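Local coordinates for uncharacterized protein (Bacteroides ovatus, PDB 4QEY) that is of unknown function but, as a PLAT/LH2 and C2-like lipoprotein of the DUF4425 family, may bind calcium, at residues D24-N29 with K91-S96; Y44-E49 with K64-T69; I30-A35 with S74-A79. All blocks are in the same frame, centred on the assembly; numbering follows the deposited sequence.

Following the chain from its N terminus, residues 24-29 lead into strand 26-36, which continues through 30-35. Contact 2 is the first to close: 44-49 is met by 64-69, a short loop nested within the one that contact 3 closes when 74-79 pairs with 30-35. Contact 1 closes last, when 91-96 meets 24-29, so it encloses both others and no loops cross. Contact 3 joins neighbouring strands within one sheet, contact 1 packs that sheet against the other, and contact 2 docks a small hairpin on strand 64-68. Contacts 2 and 3 also touch, through C67 and T69 against F32, A34 and M76.

Contact 1: D24-N29 with K91-S96; sequences DDFDLN and KKLKIS. With EDO (1,2-ethanediol), chain M; EDO (1,2-ethanediol), chain N.
The F26 ring is met by neighbouring residues of one strand end in two ways: L93 lays its CB over a face, while the backbone carbonyl of K91 comes to the edge. L93 CB stands 3.6 Å from the F26 ring centroid and only 17° off the normal, a CH-pi contact, and K91 O is 3.4 Å from F26 CZ. The slightly positive ring rim suits that oxygen, and the flat face suits an aliphatic carbon. With F26 CG anti to the carbonyl carbon, chi1 -63° swings the ring under L93 CB, and the two side chains slide past each other in opposite directions. Deeper in, L28 and I95 meet tip to tip, L28 CD2 lying 3.8 Å from I95 CD1; branched aliphatic residues fill such a buried interface well. At the outer end, K91 bends at chi2 and runs its methylenes past D25, leaving a long salt bridge of 3.8 Å between D25 OD2 and K91 NZ. Beyond these segments, V82 of strand 73-84 packs on F26, L28 and L93. The axes of 26-29 and 92-96 pass 9.4 Å apart at 20°, the face-to-face packing of a beta sandwich, the former in strand 26-36 of one sheet, the latter in strand 92-101, flanked by 13-21 and 104-114, of the other.

Contact 2: Y44-E49 with K64-T69; sequences YNENGE and KISCQT
A single antiparallel bridge between Y44 and Q68, a hydrogen-bonded pair, fastens a small beta hairpin to strand 64-68, an outermost strand of its sheet within the chain. Y44 N donates to Q68 O over 2.8 Å, and Q68 N returns a bond of 2.9 Å to Y44 O. A water reinforces the joint: it donates to Y44 O and to Q68 OE1 (2.8 Å) and accepts from S66 OG, so three polar groups of the interface share it. Q68 suits this place because its long side chain, with CG between the backbone N and the carbonyl carbon (chi1 67°), takes the amide oxygen to the water, while CG packs 4.0 Å from Y44 CB. The Y44 ring presents its edge to the backbone carbon of T69.

The hairpin itself turns through a type I beta turn, N45 to G48, followed by a G1 bulge; the positive phi of G48 (71°) is easily taken up by glycine. N45 fits the first position of the turn since its amide serves both ways: OD1 accepts from E49 N at 2.8 Å, more weakly from N47 N, and ND2 donates to E49 OE1 at 2.9 Å. E46, bent at chi2, brings OE1 to within 3.7 Å of S66 CB. On the other side of strand 64-68, C67 and T69 reach M76 of strand 73-84.

Contact 3: I30-A35 with S74-A79; sequences IAFGAA and SMMTCA
M76, a selenomethionine, runs alongside G33 and A34 of the facing strand, and its side-chain atoms meet A34, G33 and F32 in turn before the tip returns to A34. CB lies 4.1 Å from A34 CB, its partner in a non-hydrogen-bonded pair. CG, anti to the backbone N (chi1 -178°), lies 3.5 Å from G33 O. The selenium comes 4.2 Å from F32 CD2, an oblique Met-aromatic contact, and the bend at chi3 turns CE back to A34 CB, 3.9 Å away. A small methyl at A34 leaves a place for this long, flexible chain.

A second polarisable atom reaches F32, from C78, with which it also forms a non-hydrogen-bonded pair. C78 SG sits over the ring face, 4.1 Å from the F32 centroid and 27° off the normal, so the polarisable sulfur meets the aromatic cloud. I30, F32, M76 and C78 also touch side chains of the other sheet, among them I15, V17, I65 and C67; this is the core-facing side of a beta sandwich. A31, A35, M75, T77 and A79 occupy the other face.

Between the strands, A31 with A79, G33 with T77 and A35 with M75 make the hydrogen-bonded pairs. At the far end the regular alternation breaks in a classic beta bulge, in which A35 is opposed by two residues, S74 and M75. A35 O accepts from S74 N at 2.7 Å and from M75 N at 3.3 Å, with a weak further bond from S74 OG, for which a serine is well suited.

The backbone thus fixes the register through directional bonds, whereas the buried face relies on the polarisable sulfur of C78, the M76 side chain (selenium here in place of the natural sulfur), alkyl groups and one aromatic ring, a chemistry of dispersion that needs close fit more than exact direction.

Contact 1: D24-N29 with K91-S96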
ATOM      1  N   ASP A  24      -0.725  17.065  -2.917  1.00 43.45           N
ATOM      2  CA  ASP A  24      -0.536  17.624  -4.258  1.00 44.32           C
ATOM      3  C   ASP A  24       0.955  17.832  -4.606  1.00 48.64           C
ATOM      4  O   ASP A  24       1.295  17.960  -5.792  1.00 49.69           O
ATOM      5  CB  ASP A  24      -1.282  18.963  -4.373  1.00 48.12           C
ATOM      6  CG  ASP A  24      -2.799  18.847  -4.286  1.00 64.73           C
ATOM      7  OD1 ASP A  24      -3.324  17.712  -4.425  1.00 65.83           O
ATOM      8  OD2 ASP A  24      -3.467  19.899  -4.129  1.00 74.32           O
ATOM      9  N   ASP A  25       1.836  17.844  -3.582  1.00 42.92           N
ATOM     10  CA  ASP A  25       3.268  18.096  -3.754  1.00 42.01           C
ATOM     11  C   ASP A  25       4.113  16.801  -3.803  1.00 41.52           C
ATOM     12  O   ASP A  25       5.338  16.863  -3.792  1.00 41.46           O
ATOM     13  CB  ASP A  25       3.757  18.980  -2.598  1.00 45.21           C
ATOM     14  CG  ASP A  25       3.126  20.351  -2.611  1.00 51.76           C
ATOM     15  OD1 ASP A  25       3.154  21.004  -3.669  1.00 52.59           O
ATOM     16  OD2 ASP A  25       2.608  20.768  -1.564  1.00 60.80           O
ATOM     17  N   PHE A  26       3.465  15.656  -3.926  1.00 36.03           N
ATOM     18  CA  PHE A  26       4.102  14.350  -4.011  1.00 33.18           C
ATOM     19  C   PHE A  26       3.420  13.513  -5.063  1.00 38.41           C
ATOM     20  O   PHE A  26       2.315  13.849  -5.488  1.00 38.85           O
ATOM     21  CB  PHE A  26       4.041  13.630  -2.638  1.00 32.88           C
ATOM     22  CG  PHE A  26       4.770  14.313  -1.501  1.00 33.35           C
ATOM     23  CD1 PHE A  26       4.133  15.274  -0.720  1.00 34.92           C
ATOM     24  CD2 PHE A  26       6.089  13.982  -1.200  1.00 34.01           C
ATOM     25  CE1 PHE A  26       4.805  15.902   0.328  1.00 35.67           C
ATOM     26  CE2 PHE A  26       6.771  14.629  -0.161  1.00 35.92           C
ATOM     27  CZ  PHE A  26       6.121  15.574   0.597  1.00 35.31           C
ATOM     28  N   ASP A  27       4.096  12.439  -5.494  1.00 35.48           N
ATOM     29  CA  ASP A  27       3.608  11.342  -6.330  1.00 34.83           C
ATOM     30  C   ASP A  27       3.716  10.059  -5.512  1.00 37.04           C
ATOM     31  O   ASP A  27       4.805   9.730  -5.075  1.00 39.85           O
ATOM     32  CB  ASP A  27       4.342  11.222  -7.674  1.00 36.95           C
ATOM     33  CG  ASP A  27       4.064  12.285  -8.710  1.00 48.97           C
ATOM     34  OD1 ASP A  27       3.013  12.956  -8.613  1.00 51.23           O
ATOM     35  OD2 ASP A  27       4.859  12.398  -9.656  1.00 55.14           O
ATOM     36  N   LEU A  28       2.595   9.399  -5.228  1.00 31.65           N
ATOM     37  CA  LEU A  28       2.532   8.123  -4.516  1.00 30.89           C
ATOM     38  C   LEU A  28       2.222   7.039  -5.531  1.00 37.48           C
ATOM     39  O   LEU A  28       1.185   7.105  -6.213  1.00 36.09           O
ATOM     40  CB  LEU A  28       1.491   8.138  -3.363  1.00 30.69           C
ATOM     41  CG  LEU A  28       1.247   6.822  -2.630  1.00 35.39           C
ATOM     42  CD1 LEU A  28       2.513   6.346  -1.885  1.00 36.76           C
ATOM     43  CD2 LEU A  28       0.105   6.950  -1.676  1.00 39.59           C
ATOM     44  N   ASN A  29       3.151   6.075  -5.669  1.00 34.99           N
ATOM     45  CA  ASN A  29       3.034   4.942  -6.584  1.00 35.42           C
ATOM     46  C   ASN A  29       3.048   3.694  -5.758  1.00 40.08           C
ATOM     47  O   ASN A  29       3.954   3.522  -4.941  1.00 40.25           O
ATOM     48  CB  ASN A  29       4.157   4.958  -7.629  1.00 38.10           C
ATOM     49  CG  ASN A  29       4.295   6.294  -8.308  1.00 67.95           C
ATOM     50  OD1 ASN A  29       3.433   6.708  -9.091  1.00 60.15           O
ATOM     51  ND2 ASN A  29       5.348   7.033  -7.946  1.00 64.62           N
ATOM     52  N   LYS A  91       7.209  20.709   2.796  1.00 45.55           N
ATOM     53  CA  LYS A  91       5.966  20.063   2.372  1.00 43.61           C
ATOM     54  C   LYS A  91       5.959  18.657   2.963  1.00 46.44           C
ATOM     55  O   LYS A  91       6.957  17.950   2.860  1.00 47.38           O
ATOM     56  CB  LYS A  91       5.816  20.064   0.842  1.00 44.94           C
ATOM     57  CG  LYS A  91       5.767  21.460   0.204  1.00 55.69           C
ATOM     58  CD  LYS A  91       4.532  22.258   0.603  1.00 69.04           C
ATOM     59  CE  LYS A  91       4.359  23.498  -0.230  1.00 78.26           C
ATOM     60  NZ  LYS A  91       3.068  24.172   0.069  1.00 90.86           N
ATOM     61  N   LYS A  92       4.879  18.278   3.650  1.00 42.59           N
ATOM     62  CA  LYS A  92       4.812  17.001   4.346  1.00 40.79           C
ATOM     63  C   LYS A  92       3.766  16.062   3.775  1.00 40.73           C
ATOM     64  O   LYS A  92       2.665  16.477   3.402  1.00 39.07           O
ATOM     65  CB  LYS A  92       4.498  17.197   5.853  1.00 45.38           C
ATOM     66  CG  LYS A  92       5.493  18.060   6.633  1.00 58.30           C
ATOM     67  CD  LYS A  92       5.157  18.124   8.118  1.00 64.46           C
ATOM     68  CE  LYS A  92       6.180  18.935   8.889  1.00 72.28           C
ATOM     69  NZ  LYS A  92       5.948  18.895  10.354  1.00 86.56           N
ATOM     70  N   LEU A  93       4.119  14.768   3.760  1.00 36.28           N
ATOM     71  CA  LEU A  93       3.232  13.683   3.384  1.00 34.69           C
ATOM     72  C   LEU A  93       3.275  12.643   4.463  1.00 41.14           C
ATOM     73  O   LEU A  93       4.351  12.206   4.857  1.00 39.80           O
ATOM     74  CB  LEU A  93       3.540  13.050   2.015  1.00 32.29           C
ATOM     75  CG  LEU A  93       2.433  12.102   1.489  1.00 34.21           C
ATOM     76  CD1 LEU A  93       1.249  12.889   0.975  1.00 34.19           C
ATOM     77  CD2 LEU A  93       2.936  11.223   0.390  1.00 32.53           C
ATOM     78  N   LYS A  94       2.099  12.253   4.944  1.00 40.57           N
ATOM     79  CA  LYS A  94       1.922  11.204   5.939  1.00 40.93           C
ATOM     80  C   LYS A  94       1.378   9.985   5.240  1.00 44.16           C
ATOM     81  O   LYS A  94       0.385  10.087   4.511  1.00 43.69           O
ATOM     82  CB  LYS A  94       0.993  11.656   7.085  1.00 45.79           C
ATOM     83  CG  LYS A  94       1.634  12.056   8.376  1.00 60.66           C
ATOM     84  CD  LYS A  94       0.529  12.190   9.410  1.00 71.04           C
ATOM     85  CE  LYS A  94       1.015  12.782  10.709  1.00 80.08           C
ATOM     86  NZ  LYS A  94      -0.114  13.048  11.642  1.00 93.69           N
ATOM     87  N   ILE A  95       2.042   8.841   5.422  1.00 41.25           N
ATOM     88  CA  ILE A  95       1.653   7.559   4.828  1.00 40.56           C
ATOM     89  C   ILE A  95       1.438   6.531   5.913  1.00 43.21           C
ATOM     90  O   ILE A  95       2.277   6.400   6.803  1.00 43.07           O
ATOM     91  CB  ILE A  95       2.748   7.077   3.816  1.00 43.63           C
ATOM     92  CG1 ILE A  95       2.872   8.008   2.580  1.00 43.67           C
ATOM     93  CG2 ILE A  95       2.583   5.610   3.388  1.00 44.14           C
ATOM     94  CD1 ILE A  95       1.651   8.048   1.633  1.00 51.80           C
ATOM     95  N   SER A  96       0.324   5.794   5.835  1.00 40.02           N
ATOM     96  CA  SER A  96       0.095   4.658   6.716  1.00 41.39           C
ATOM     97  C   SER A  96      -0.192   3.444   5.838  1.00 44.14           C
ATOM     98  O   SER A  96      -0.967   3.542   4.879  1.00 43.05           O
ATOM     99  CB  SER A  96      -1.009   4.904   7.745  1.00 47.27           C
ATOM    100  OG  SER A  96      -2.317   4.797   7.210  1.00 57.46           O
TER
HETATM  101  C1  EDO M 203      -1.073  14.342  -6.891  1.00 62.29           C
HETATM  102  O1  EDO M 203       0.143  14.963  -6.480  1.00 58.65           O
HETATM  103  C2  EDO M 203      -0.924  13.633  -8.277  1.00 63.08           C
HETATM  104  O2  EDO M 203       0.072  12.615  -8.207  1.00 60.18           O
HETATM  105  C1  EDO N 204      -2.170   8.746   7.929  1.00 57.95           C
HETATM  106  O1  EDO N 204      -1.795   9.167   6.631  1.00 56.90           O
HETATM  107  C2  EDO N 204      -3.555   8.063   7.816  1.00 61.48           C
HETATM  108  O2  EDO N 204      -4.555   8.928   7.250  1.00 63.17           O

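Contact 2: Y44-E49 with K64-T69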
ATOM      1  N   TYR A  44      -8.994  -7.854  -5.242  1.00 42.19           N
ATOM      2  CA  TYR A  44     -10.262  -7.160  -5.153  1.00 43.58           C
ATOM      3  C   TYR A  44     -10.152  -5.880  -4.380  1.00 50.34           C
ATOM      4  O   TYR A  44      -9.346  -5.777  -3.459  1.00 48.99           O
ATOM      5  CB  TYR A  44     -11.304  -8.069  -4.454  1.00 47.52           C
ATOM      6  CG  TYR A  44     -11.467  -9.440  -5.071  1.00 50.34           C
ATOM      7  CD1 TYR A  44     -12.288  -9.633  -6.176  1.00 53.74           C
ATOM      8  CD2 TYR A  44     -10.817 -10.551  -4.536  1.00 50.90           C
ATOM      9  CE1 TYR A  44     -12.437 -10.892  -6.754  1.00 56.18           C
ATOM     10  CE2 TYR A  44     -10.971 -11.817  -5.096  1.00 52.87           C
ATOM     11  CZ  TYR A  44     -11.790 -11.986  -6.201  1.00 60.86           C
ATOM     12  OH  TYR A  44     -11.982 -13.235  -6.750  1.00 63.59           O
ATOM     13  N   ASN A  45     -11.003  -4.908  -4.716  1.00 51.46           N
ATOM     14  CA  ASN A  45     -11.084  -3.645  -3.972  1.00 52.13           C
ATOM     15  C   ASN A  45     -12.049  -3.846  -2.786  1.00 61.91           C
ATOM     16  O   ASN A  45     -12.556  -4.955  -2.605  1.00 62.83           O
ATOM     17  CB  ASN A  45     -11.515  -2.481  -4.884  1.00 47.65           C
ATOM     18  CG  ASN A  45     -12.881  -2.594  -5.524  1.00 61.52           C
ATOM     19  OD1 ASN A  45     -13.688  -3.482  -5.238  1.00 66.30           O
ATOM     20  ND2 ASN A  45     -13.187  -1.663  -6.401  1.00 47.91           N
ATOM     21  N   GLU A  46     -12.318  -2.784  -2.000  1.00 61.19           N
ATOM     22  CA  GLU A  46     -13.214  -2.794  -0.830  1.00 63.56           C
ATOM     23  C   GLU A  46     -14.645  -3.269  -1.193  1.00 69.55           C
ATOM     24  O   GLU A  46     -15.261  -3.951  -0.377  1.00 72.75           O
ATOM     25  CB  GLU A  46     -13.276  -1.391  -0.170  1.00 65.41           C
ATOM     26  CG  GLU A  46     -13.582  -0.201  -1.091  1.00 80.28           C
ATOM     27  CD  GLU A  46     -12.602   0.172  -2.200  1.00 97.75           C
ATOM     28  OE1 GLU A  46     -11.403  -0.181  -2.098  1.00 84.15           O
ATOM     29  OE2 GLU A  46     -13.041   0.832  -3.173  1.00 91.24           O
ATOM     30  N   ASN A  47     -15.142  -2.958  -2.417  1.00 64.65           N
ATOM     31  CA  ASN A  47     -16.479  -3.318  -2.918  1.00 66.36           C
ATOM     32  C   ASN A  47     -16.518  -4.734  -3.541  1.00 69.13           C
ATOM     33  O   ASN A  47     -17.532  -5.120  -4.140  1.00 69.67           O
ATOM     34  CB  ASN A  47     -16.934  -2.292  -3.969  1.00 70.10           C
ATOM     35  CG  ASN A  47     -16.957  -0.854  -3.500  1.00101.72           C
ATOM     36  OD1 ASN A  47     -17.406  -0.538  -2.391  1.00 95.97           O
ATOM     37  ND2 ASN A  47     -16.521   0.058  -4.368  1.00 96.84           N
ATOM     38  N   GLY A  48     -15.417  -5.480  -3.404  1.00 64.13           N
ATOM     39  CA  GLY A  48     -15.272  -6.841  -3.920  1.00 63.50           C
ATOM     40  C   GLY A  48     -15.152  -6.967  -5.428  1.00 63.56           C
ATOM     41  O   GLY A  48     -15.379  -8.049  -5.977  1.00 64.89           O
ATOM     42  N   GLU A  49     -14.803  -5.871  -6.109  1.00 56.26           N
ATOM     43  CA  GLU A  49     -14.642  -5.842  -7.566  1.00 55.26           C
ATOM     44  C   GLU A  49     -13.251  -6.345  -7.922  1.00 53.96           C
ATOM     45  O   GLU A  49     -12.278  -5.914  -7.302  1.00 52.02           O
ATOM     46  CB  GLU A  49     -14.884  -4.425  -8.123  1.00 56.68           C
ATOM     47  CG  GLU A  49     -16.283  -3.871  -7.866  1.00 71.62           C
ATOM     48  CD  GLU A  49     -16.499  -2.385  -8.113  1.00 97.16           C
ATOM     49  OE1 GLU A  49     -15.506  -1.620  -8.147  1.00 76.05           O
ATOM     50  OE2 GLU A  49     -17.679  -1.973  -8.190  1.00102.48           O
ATOM     51  N   LYS A  64      -7.230   6.978   0.365  1.00 44.82           N
ATOM     52  CA  LYS A  64      -7.234   5.600   0.836  1.00 44.65           C
ATOM     53  C   LYS A  64      -7.327   4.649  -0.365  1.00 49.29           C
ATOM     54  O   LYS A  64      -8.157   4.838  -1.252  1.00 50.54           O
ATOM     55  CB  LYS A  64      -8.406   5.402   1.823  1.00 47.78           C
ATOM     56  CG  LYS A  64      -8.519   4.045   2.504  1.00 53.99           C
ATOM     57  CD  LYS A  64      -9.759   4.011   3.395  1.00 65.67           C
ATOM     58  CE  LYS A  64     -10.024   2.667   4.040  1.00 74.82           C
ATOM     59  NZ  LYS A  64     -11.237   2.689   4.904  1.00 71.59           N
ATOM     60  N   ILE A  65      -6.437   3.656  -0.406  1.00 45.16           N
ATOM     61  CA  ILE A  65      -6.407   2.590  -1.415  1.00 43.81           C
ATOM     62  C   ILE A  65      -6.375   1.287  -0.665  1.00 46.21           C
ATOM     63  O   ILE A  65      -5.579   1.120   0.254  1.00 45.75           O
ATOM     64  CB  ILE A  65      -5.246   2.711  -2.458  1.00 45.23           C
ATOM     65  CG1 ILE A  65      -5.417   3.942  -3.345  1.00 45.99           C
ATOM     66  CG2 ILE A  65      -5.141   1.450  -3.345  1.00 45.04           C
ATOM     67  CD1 ILE A  65      -6.644   3.965  -4.366  1.00 55.34           C
ATOM     68  N   SER A  66      -7.240   0.371  -1.059  1.00 43.86           N
ATOM     69  CA  SER A  66      -7.348  -0.948  -0.463  1.00 44.41           C
ATOM     70  C   SER A  66      -7.222  -2.028  -1.524  1.00 47.66           C
ATOM     71  O   SER A  66      -7.685  -1.860  -2.659  1.00 45.48           O
ATOM     72  CB  SER A  66      -8.676  -1.079   0.272  1.00 48.82           C
ATOM     73  OG  SER A  66      -8.834  -2.380   0.806  1.00 64.52           O
ATOM     74  N   CYS A  67      -6.594  -3.139  -1.140  1.00 46.29           N
ATOM     75  CA  CYS A  67      -6.442  -4.313  -1.984  1.00 47.01           C
ATOM     76  C   CYS A  67      -6.537  -5.567  -1.102  1.00 49.21           C
ATOM     77  O   CYS A  67      -5.949  -5.596  -0.026  1.00 48.18           O
ATOM     78  CB  CYS A  67      -5.138  -4.257  -2.769  1.00 46.81           C
ATOM     79  SG  CYS A  67      -4.998  -5.535  -4.033  1.00 51.91           S
ATOM     80  N   GLN A  68      -7.321  -6.572  -1.527  1.00 46.18           N
ATOM     81  CA  GLN A  68      -7.501  -7.817  -0.768  1.00 46.97           C
ATOM     82  C   GLN A  68      -7.613  -9.045  -1.680  1.00 50.97           C
ATOM     83  O   GLN A  68      -7.930  -8.916  -2.860  1.00 50.42           O
ATOM     84  CB  GLN A  68      -8.757  -7.739   0.126  1.00 49.56           C
ATOM     85  CG  GLN A  68     -10.078  -7.684  -0.643  1.00 48.48           C
ATOM     86  CD  GLN A  68     -11.239  -7.326   0.218  1.00 63.51           C
ATOM     87  OE1 GLN A  68     -11.305  -6.238   0.777  1.00 58.23           O
ATOM     88  NE2 GLN A  68     -12.230  -8.193   0.250  1.00 71.73           N
ATOM     89  N   THR A  69      -7.382 -10.233  -1.096  1.00 49.25           N
ATOM     90  CA  THR A  69      -7.531 -11.539  -1.733  1.00 50.80           C
ATOM     91  C   THR A  69      -8.872 -12.165  -1.340  1.00 60.56           C
ATOM     92  O   THR A  69      -9.659 -11.561  -0.610  1.00 61.71           O
ATOM     93  CB  THR A  69      -6.371 -12.496  -1.344  1.00 53.07           C
ATOM     94  OG1 THR A  69      -6.426 -12.769   0.051  1.00 57.09           O
ATOM     95  CG2 THR A  69      -5.026 -12.000  -1.725  1.00 46.83           C
TER
HETATM   96  O   HOH W   1      -9.822  -4.274  -0.574  1.00 47.18           O

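Contact 3: I30-A35 with S74-A79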
ATOM      1  N   ILE A  30       2.004   2.866  -5.873  1.00 36.53           N
ATOM      2  CA  ILE A  30       1.922   1.660  -5.054  1.00 35.86           C
ATOM      3  C   ILE A  30       1.612   0.450  -5.962  1.00 40.50           C
ATOM      4  O   ILE A  30       0.961   0.570  -6.997  1.00 39.95           O
ATOM      5  CB  ILE A  30       0.928   1.776  -3.870  1.00 38.58           C
ATOM      6  CG1 ILE A  30      -0.480   2.167  -4.325  1.00 40.73           C
ATOM      7  CG2 ILE A  30       1.438   2.770  -2.815  1.00 39.08           C
ATOM      8  CD1 ILE A  30      -1.551   2.388  -3.168  1.00 47.33           C
ATOM      9  N   ALA A  31       2.190  -0.697  -5.595  1.00 37.04           N
ATOM     10  CA  ALA A  31       2.017  -1.962  -6.281  1.00 36.75           C
ATOM     11  C   ALA A  31       1.686  -3.042  -5.271  1.00 40.09           C
ATOM     12  O   ALA A  31       2.332  -3.130  -4.231  1.00 39.68           O
ATOM     13  CB  ALA A  31       3.270  -2.318  -7.073  1.00 37.19           C
ATOM     14  N   PHE A  32       0.645  -3.825  -5.559  1.00 37.60           N
ATOM     15  CA  PHE A  32       0.177  -4.937  -4.729  1.00 37.89           C
ATOM     16  C   PHE A  32       0.288  -6.244  -5.478  1.00 45.82           C
ATOM     17  O   PHE A  32      -0.012  -6.324  -6.684  1.00 46.32           O
ATOM     18  CB  PHE A  32      -1.268  -4.743  -4.273  1.00 39.03           C
ATOM     19  CG  PHE A  32      -1.599  -3.492  -3.503  1.00 38.89           C
ATOM     20  CD1 PHE A  32      -1.944  -2.320  -4.168  1.00 39.62           C
ATOM     21  CD2 PHE A  32      -1.692  -3.516  -2.114  1.00 40.51           C
ATOM     22  CE1 PHE A  32      -2.324  -1.179  -3.459  1.00 40.20           C
ATOM     23  CE2 PHE A  32      -2.095  -2.382  -1.401  1.00 42.49           C
ATOM     24  CZ  PHE A  32      -2.411  -1.217  -2.080  1.00 40.04           C
ATOM     25  N   GLY A  33       0.730  -7.253  -4.750  1.00 44.04           N
ATOM     26  CA  GLY A  33       0.887  -8.615  -5.232  1.00 46.22           C
ATOM     27  C   GLY A  33       0.488  -9.567  -4.132  1.00 53.26           C
ATOM     28  O   GLY A  33       0.714  -9.272  -2.955  1.00 52.50           O
ATOM     29  N   ALA A  34      -0.131 -10.695  -4.496  1.00 52.73           N
ATOM     30  CA  ALA A  34      -0.562 -11.660  -3.508  1.00 55.00           C
ATOM     31  C   ALA A  34      -0.471 -13.099  -4.024  1.00 60.86           C
ATOM     32  O   ALA A  34      -0.338 -13.352  -5.232  1.00 60.60           O
ATOM     33  CB  ALA A  34      -1.986 -11.360  -3.083  1.00 56.02           C
ATOM     34  N   ALA A  35      -0.548 -14.037  -3.076  1.00 58.61           N
ATOM     35  CA  ALA A  35      -0.513 -15.471  -3.323  1.00 61.17           C
ATOM     36  C   ALA A  35      -1.644 -16.179  -2.591  1.00 68.08           C
ATOM     37  O   ALA A  35      -1.987 -15.796  -1.469  1.00 66.18           O
ATOM     38  CB  ALA A  35       0.826 -16.038  -2.876  1.00 62.95           C
ATOM     39  N   SER A  74      -2.760 -16.507   1.059  1.00 66.43           N
ATOM     40  CA  SER A  74      -1.662 -16.963   1.915  1.00 68.37           C
ATOM     41  C   SER A  74      -0.650 -15.837   2.196  1.00 71.68           C
ATOM     42  O   SER A  74       0.099 -15.921   3.174  1.00 71.49           O
ATOM     43  CB  SER A  74      -0.948 -18.154   1.278  1.00 73.42           C
ATOM     44  OG  SER A  74      -0.365 -17.840   0.023  1.00 77.10           O
HETATM   45  N   MSE A  75      -0.647 -14.779   1.363  1.00 67.58           N
HETATM   46  CA  MSE A  75       0.285 -13.660   1.499  1.00 66.27           C
HETATM   47  C   MSE A  75      -0.076 -12.485   0.609  1.00 61.24           C
HETATM   48  O   MSE A  75      -0.551 -12.695  -0.506  1.00 61.20           O
HETATM   49  CB  MSE A  75       1.689 -14.148   1.105  1.00 71.07           C
HETATM   50  CG  MSE A  75       2.783 -13.195   1.482  1.00 79.99           C
HETATM   51 SE   MSE A  75       4.151 -13.169   0.150  0.75 91.04          SE
HETATM   52  CE  MSE A  75       3.146 -12.217  -1.354  1.00 84.25           C
HETATM   53  N   MSE A  76       0.212 -11.257   1.066  1.00 50.71           N
HETATM   54  CA  MSE A  76       0.073 -10.044   0.259  1.00 44.86           C
HETATM   55  C   MSE A  76       1.243  -9.098   0.548  1.00 48.97           C
HETATM   56  O   MSE A  76       1.639  -8.948   1.707  1.00 50.93           O
HETATM   57  CB  MSE A  76      -1.264  -9.316   0.452  1.00 44.75           C
HETATM   58  CG  MSE A  76      -1.363  -8.075  -0.454  1.00 47.63           C
HETATM   59 SE   MSE A  76      -3.027  -7.132  -0.484  0.75 52.14          SE
HETATM   60  CE  MSE A  76      -4.015  -8.441  -1.416  1.00 50.99           C
ATOM     61  N   THR A  77       1.786  -8.471  -0.509  1.00 42.79           N
ATOM     62  CA  THR A  77       2.879  -7.507  -0.415  1.00 41.79           C
ATOM     63  C   THR A  77       2.461  -6.195  -1.063  1.00 44.30           C
ATOM     64  O   THR A  77       1.795  -6.181  -2.098  1.00 42.72           O
ATOM     65  CB  THR A  77       4.164  -8.059  -1.058  1.00 49.64           C
ATOM     66  OG1 THR A  77       4.516  -9.255  -0.376  1.00 58.40           O
ATOM     67  CG2 THR A  77       5.340  -7.096  -0.965  1.00 44.21           C
ATOM     68  N   CYS A  78       2.857  -5.095  -0.438  1.00 41.57           N
ATOM     69  CA  CYS A  78       2.640  -3.757  -0.951  1.00 40.26           C
ATOM     70  C   CYS A  78       3.970  -3.050  -1.015  1.00 43.41           C
ATOM     71  O   CYS A  78       4.654  -2.908  -0.002  1.00 43.99           O
ATOM     72  CB  CYS A  78       1.627  -2.978  -0.116  1.00 40.21           C
ATOM     73  SG  CYS A  78       1.352  -1.283  -0.693  1.00 42.46           S
ATOM     74  N   ALA A  79       4.347  -2.642  -2.215  1.00 38.89           N
ATOM     75  CA  ALA A  79       5.570  -1.877  -2.471  1.00 38.05           C
ATOM     76  C   ALA A  79       5.198  -0.524  -2.971  1.00 40.56           C
ATOM     77  O   ALA A  79       4.345  -0.417  -3.853  1.00 41.31           O
ATOM     78  CB  ALA A  79       6.449  -2.599  -3.476  1.00 39.29           C
TER